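Muramidase (Sodiomyces alcalophilus, PDB 6ZM8) probably hydrolyses the beta-1,4 glycosidic bonds of bacterial peptidoglycan, as a fungal lysozyme of glycoside hydrolase family 25. Local coordinates at residues A[18-28]-A[178-187]. Residues are numbered along the deposited sequence; the frame is centred on the assembly and turned at random.
Sequences RAYANGDRFVY and FWQYNDKYPQ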
loop_
_atom_site.group_PDB
_atom_site.type_symbol
_atom_site.label_atom_id
_atom_site.label_comp_id
_atom_site.label_asym_id
_atom_site.label_seq_id
_atom_site.Cartn_x
_atom_site.Cartn_y
_atom_site.Cartn_z
ATOM N N ARG A 18 5.316 -14.185 16.787
ATOM C CA ARG A 18 6.594 -14.569 16.197
ATOM C C ARG A 18 7.164 -13.433 15.331
ATOM O O ARG A 18 8.361 -13.144 15.357
ATOM C CB ARG A 18 6.435 -15.856 15.377
ATOM C CG ARG A 18 7.649 -16.261 14.554
ATOM C CD ARG A 18 7.366 -17.533 13.746
ATOM N NE ARG A 18 8.355 -17.671 12.665
ATOM C CZ ARG A 18 8.366 -18.607 11.726
ATOM N NH1 ARG A 18 9.298 -18.577 10.779
ATOM N NH2 ARG A 18 7.409 -19.522 11.716
ATOM N N ALA A 19 6.291 -12.785 14.545
ATOM C CA ALA A 19 6.747 -11.670 13.713
ATOM C C ALA A 19 7.291 -10.536 14.580
ATOM O O ALA A 19 8.328 -9.932 14.239
ATOM C CB ALA A 19 5.623 -11.205 12.828
ATOM N N TYR A 20 6.610 -10.215 15.681
ATOM C CA TYR A 20 7.110 -9.135 16.535
ATOM C C TYR A 20 8.475 -9.555 17.130
ATOM O O TYR A 20 9.415 -8.727 17.211
ATOM C CB TYR A 20 6.083 -8.824 17.640
ATOM C CG TYR A 20 6.397 -7.524 18.350
ATOM C CD1 TYR A 20 7.254 -7.488 19.433
ATOM C CD2 TYR A 20 5.823 -6.358 17.926
ATOM C CE1 TYR A 20 7.583 -6.313 20.042
ATOM C CE2 TYR A 20 6.117 -5.165 18.554
ATOM C CZ TYR A 20 7.008 -5.138 19.603
ATOM O OH TYR A 20 7.328 -3.964 20.231
ATOM N N ALA A 21 8.614 -10.820 17.540
ATOM C CA ALA A 21 9.879 -11.312 18.077
ATOM C C ALA A 21 11.002 -11.242 17.029
ATOM O O ALA A 21 12.166 -11.058 17.382
ATOM C CB ALA A 21 9.692 -12.717 18.622
ATOM N N ASN A 22 10.654 -11.404 15.761
ATOM C CA ASN A 22 11.612 -11.271 14.666
ATOM C C ASN A 22 12.125 -9.839 14.524
ATOM O O ASN A 22 13.129 -9.606 13.858
ATOM C CB ASN A 22 10.927 -11.705 13.361
ATOM C CG ASN A 22 11.877 -11.865 12.194
ATOM O OD1 ASN A 22 12.919 -12.524 12.310
ATOM N ND2 ASN A 22 11.511 -11.319 11.038
ATOM N N GLY A 23 11.404 -8.883 15.087
ATOM C CA GLY A 23 11.761 -7.474 14.980
ATOM C C GLY A 23 10.882 -6.688 14.051
ATOM O O GLY A 23 11.099 -5.466 13.896
ATOM N N ASP A 24 9.914 -7.335 13.392
ATOM C CA ASP A 24 8.998 -6.599 12.535
ATOM C C ASP A 24 8.083 -5.711 13.398
ATOM O O ASP A 24 7.669 -6.101 14.476
ATOM C CB ASP A 24 8.177 -7.581 11.706
ATOM C CG ASP A 24 9.118 -8.365 10.787
ATOM O OD1 ASP A 24 9.725 -7.719 9.920
ATOM O OD2 ASP A 24 9.212 -9.604 10.968
ATOM N N ARG A 25 7.759 -4.523 12.848
ATOM C CA ARG A 25 6.983 -3.556 13.610
ATOM C C ARG A 25 5.747 -3.038 12.878
ATOM O O ARG A 25 4.883 -2.427 13.514
ATOM C CB ARG A 25 7.857 -2.383 14.071
ATOM C CG ARG A 25 8.953 -2.812 15.054
ATOM C CD ARG A 25 8.382 -3.147 16.429
ATOM N NE ARG A 25 9.407 -3.590 17.381
ATOM C CZ ARG A 25 9.751 -4.844 17.606
ATOM N NH1 ARG A 25 9.250 -5.838 16.886
ATOM N NH2 ARG A 25 10.624 -5.098 18.571
ATOM N N PHE A 26 5.674 -3.256 11.566
ATOM C CA PHE A 26 4.487 -2.844 10.820
ATOM C C PHE A 26 4.151 -3.934 9.804
ATOM O O PHE A 26 5.002 -4.713 9.387
ATOM C CB PHE A 26 4.678 -1.475 10.139
ATOM C CG PHE A 26 5.707 -1.484 9.034
ATOM C CD1 PHE A 26 5.339 -1.782 7.722
ATOM C CD2 PHE A 26 7.063 -1.256 9.320
ATOM C CE1 PHE A 26 6.301 -1.854 6.721
ATOM C CE2 PHE A 26 8.013 -1.334 8.322
ATOM C CZ PHE A 26 7.643 -1.622 7.031
ATOM N N VAL A 27 2.879 -3.905 9.401
ATOM C CA VAL A 27 2.388 -4.853 8.395
ATOM C C VAL A 27 1.300 -4.150 7.577
ATOM O O VAL A 27 0.450 -3.469 8.127
ATOM C CB VAL A 27 1.909 -6.157 9.051
ATOM C CG1 VAL A 27 0.740 -5.932 10.005
ATOM C CG2 VAL A 27 1.564 -7.224 7.998
ATOM N N TYR A 28 1.338 -4.395 6.266
ATOM C CA TYR A 28 0.241 -4.054 5.355
ATOM C C TYR A 28 -0.480 -5.333 4.950
ATOM O O TYR A 28 0.140 -6.360 4.691
ATOM C CB TYR A 28 0.737 -3.301 4.104
ATOM C CG TYR A 28 0.687 -1.800 4.219
ATOM C CD1 TYR A 28 -0.531 -1.142 4.188
ATOM C CD2 TYR A 28 1.840 -1.035 4.342
ATOM C CE1 TYR A 28 -0.618 0.249 4.273
ATOM C CE2 TYR A 28 1.774 0.364 4.420
ATOM C CZ TYR A 28 0.538 0.996 4.389
ATOM O OH TYR A 28 0.531 2.365 4.493
ATOM N N PHE A 178 8.268 3.382 2.141
ATOM C CA PHE A 178 8.459 1.944 2.310
ATOM C C PHE A 178 9.145 1.408 1.040
ATOM O O PHE A 178 8.885 1.895 -0.057
ATOM C CB PHE A 178 7.114 1.220 2.490
ATOM C CG PHE A 178 6.336 1.667 3.710
ATOM C CD1 PHE A 178 6.669 1.193 4.971
ATOM C CD2 PHE A 178 5.264 2.545 3.576
ATOM C CE1 PHE A 178 5.917 1.564 6.080
ATOM C CE2 PHE A 178 4.528 2.926 4.681
ATOM C CZ PHE A 178 4.851 2.425 5.938
ATOM N N TRP A 179 9.933 0.352 1.228
ATOM C CA TRP A 179 10.587 -0.360 0.123
ATOM C C TRP A 179 10.318 -1.846 0.320
ATOM O O TRP A 179 10.734 -2.437 1.328
ATOM C CB TRP A 179 12.098 -0.083 0.121
ATOM C CG TRP A 179 12.891 -0.929 -0.835
ATOM C CD1 TRP A 179 12.496 -1.594 -1.959
ATOM C CD2 TRP A 179 14.297 -1.222 -0.664
ATOM N NE1 TRP A 179 13.548 -2.258 -2.517
ATOM C CE2 TRP A 179 14.662 -2.077 -1.735
ATOM C CE3 TRP A 179 15.269 -0.865 0.274
ATOM C CZ2 TRP A 179 15.939 -2.626 -1.855
ATOM C CZ3 TRP A 179 16.524 -1.389 0.161
ATOM C CH2 TRP A 179 16.848 -2.269 -0.890
ATOM N N GLN A 180 9.583 -2.435 -0.630
ATOM C CA GLN A 180 9.344 -3.878 -0.663
ATOM C C GLN A 180 10.540 -4.504 -1.405
ATOM O O GLN A 180 10.698 -4.315 -2.605
ATOM C CB GLN A 180 8.048 -4.199 -1.388
ATOM C CG GLN A 180 7.576 -5.625 -1.098
ATOM C CD GLN A 180 6.357 -5.913 -1.951
ATOM O OE1 GLN A 180 6.481 -6.012 -3.189
ATOM N NE2 GLN A 180 5.190 -5.967 -1.348
ATOM N N TYR A 181 11.367 -5.223 -0.639
ATOM C CA TYR A 181 12.677 -5.649 -1.125
ATOM C C TYR A 181 12.787 -7.164 -1.341
ATOM O O TYR A 181 13.769 -7.597 -1.929
ATOM C CB TYR A 181 13.811 -5.111 -0.240
ATOM C CG TYR A 181 13.830 -5.676 1.156
ATOM C CD1 TYR A 181 13.017 -5.152 2.169
ATOM C CD2 TYR A 181 14.669 -6.728 1.485
ATOM C CE1 TYR A 181 13.034 -5.687 3.456
ATOM C CE2 TYR A 181 14.701 -7.258 2.759
ATOM C CZ TYR A 181 13.860 -6.754 3.744
ATOM O OH TYR A 181 13.893 -7.343 4.977
ATOM N N ASN A 182 11.787 -7.944 -0.917
ATOM C CA ASN A 182 11.715 -9.338 -1.329
ATOM C C ASN A 182 10.268 -9.806 -1.179
ATOM O O ASN A 182 9.444 -9.135 -0.573
ATOM C CB ASN A 182 12.727 -10.240 -0.575
ATOM C CG ASN A 182 12.422 -10.405 0.891
ATOM O OD1 ASN A 182 11.290 -10.724 1.283
ATOM N ND2 ASN A 182 13.434 -10.223 1.724
ATOM N N ASP A 183 10.017 -10.984 -1.764
ATOM C CA ASP A 183 8.754 -11.702 -1.617
ATOM C C ASP A 183 8.931 -12.981 -0.797
ATOM O O ASP A 183 8.247 -14.001 -1.051
ATOM C CB ASP A 183 8.067 -11.950 -2.936
ATOM C CG ASP A 183 8.854 -12.761 -3.936
ATOM O OD1 ASP A 183 9.948 -13.208 -3.624
ATOM O OD2 ASP A 183 8.332 -12.960 -5.059
ATOM N N LYS A 184 9.805 -12.899 0.206
ATOM C CA LYS A 184 10.264 -14.055 0.968
ATOM C C LYS A 184 10.193 -13.775 2.466
ATOM O O LYS A 184 11.078 -14.185 3.225
ATOM C CB LYS A 184 11.682 -14.457 0.557
ATOM C CG LYS A 184 11.870 -14.821 -0.883
ATOM C CD LYS A 184 13.333 -14.980 -1.222
ATOM C CE LYS A 184 13.543 -15.558 -2.597
ATOM N NZ LYS A 184 14.972 -15.603 -2.941
ATOM N N TYR A 185 9.120 -13.151 2.934
ATOM C CA TYR A 185 8.933 -13.055 4.381
ATOM C C TYR A 185 8.958 -14.474 4.942
ATOM O O TYR A 185 8.365 -15.389 4.345
ATOM C CB TYR A 185 7.599 -12.363 4.698
ATOM C CG TYR A 185 7.461 -12.077 6.167
ATOM C CD1 TYR A 185 8.229 -11.063 6.730
ATOM C CD2 TYR A 185 6.665 -12.840 7.004
ATOM C CE1 TYR A 185 8.274 -10.851 8.096
ATOM C CE2 TYR A 185 6.697 -12.648 8.389
ATOM C CZ TYR A 185 7.530 -11.662 8.935
ATOM O OH TYR A 185 7.571 -11.532 10.294
ATOM N N PRO A 186 9.578 -14.724 6.115
ATOM C CA PRO A 186 9.793 -16.132 6.529
ATOM C C PRO A 186 8.520 -16.926 6.731
ATOM O O PRO A 186 8.537 -18.140 6.531
ATOM C CB PRO A 186 10.600 -16.015 7.815
ATOM C CG PRO A 186 10.501 -14.576 8.246
ATOM C CD PRO A 186 10.358 -13.819 6.964
ATOM N N GLN A 187 7.447 -16.277 7.150
ATOM C CA GLN A 187 6.152 -16.945 7.350
ATOM C C GLN A 187 5.265 -16.876 6.117
ATOM O O GLN A 187 4.116 -17.324 6.205
ATOM C CB GLN A 187 5.401 -16.335 8.534
ATOM C CG GLN A 187 6.153 -16.461 9.862
ATOM C CD GLN A 187 5.237 -16.077 10.986
ATOM O OE1 GLN A 187 4.147 -16.641 11.130
ATOM N NE2 GLN A 187 5.617 -15.086 11.786
#
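D24 OD2 is gripped by two donors that reach it from opposite faces of the carboxylate plane. The Y185 hydroxyl donates from well above that plane, with OH 2.6 Å from OD2, while N22 ND2 approaches OD2 on the syn side at 2.9 Å, nearly straight at 172°. With CG anti to its backbone N, the N22 side chain reaches forward past G23 to D24. G23 ends helix 16-22 in a Schellman motif, where its positive phi suits glycine, and D24, the next residue, points toward Y185. A19 is small enough for its CB to sit 3.2 Å from Y185 OH, and F5 of strand 2-7 stacks on the tyrosine ring. Alongside, the side chains of R18 and Q187 run antiparallel, guanidinium stacked on amide with planes 9° apart and Q187 CG 3.6 Å from R18 CZ over the guanidinium face. The Q187 amide oxygen accepts from the backbone N of D15. In the barrel interior F178 joins two strand 26-33 aromatics: its CE1 lies over a face of F26, 3.5 Å from F26 CE1, and Y28 turns an edge to its face, ring planes at 87°. The Y28 hydroxyl hydrogen-bonds to P91 O. An aromatic cluster of F26, Y28 and F178 thus packs inside the TIM barrel, whereas D24, just after helix 16-22, ties Y185 of the 183-187 loop to the end of that helix; two donors on OD2 would probably favour its ionised form.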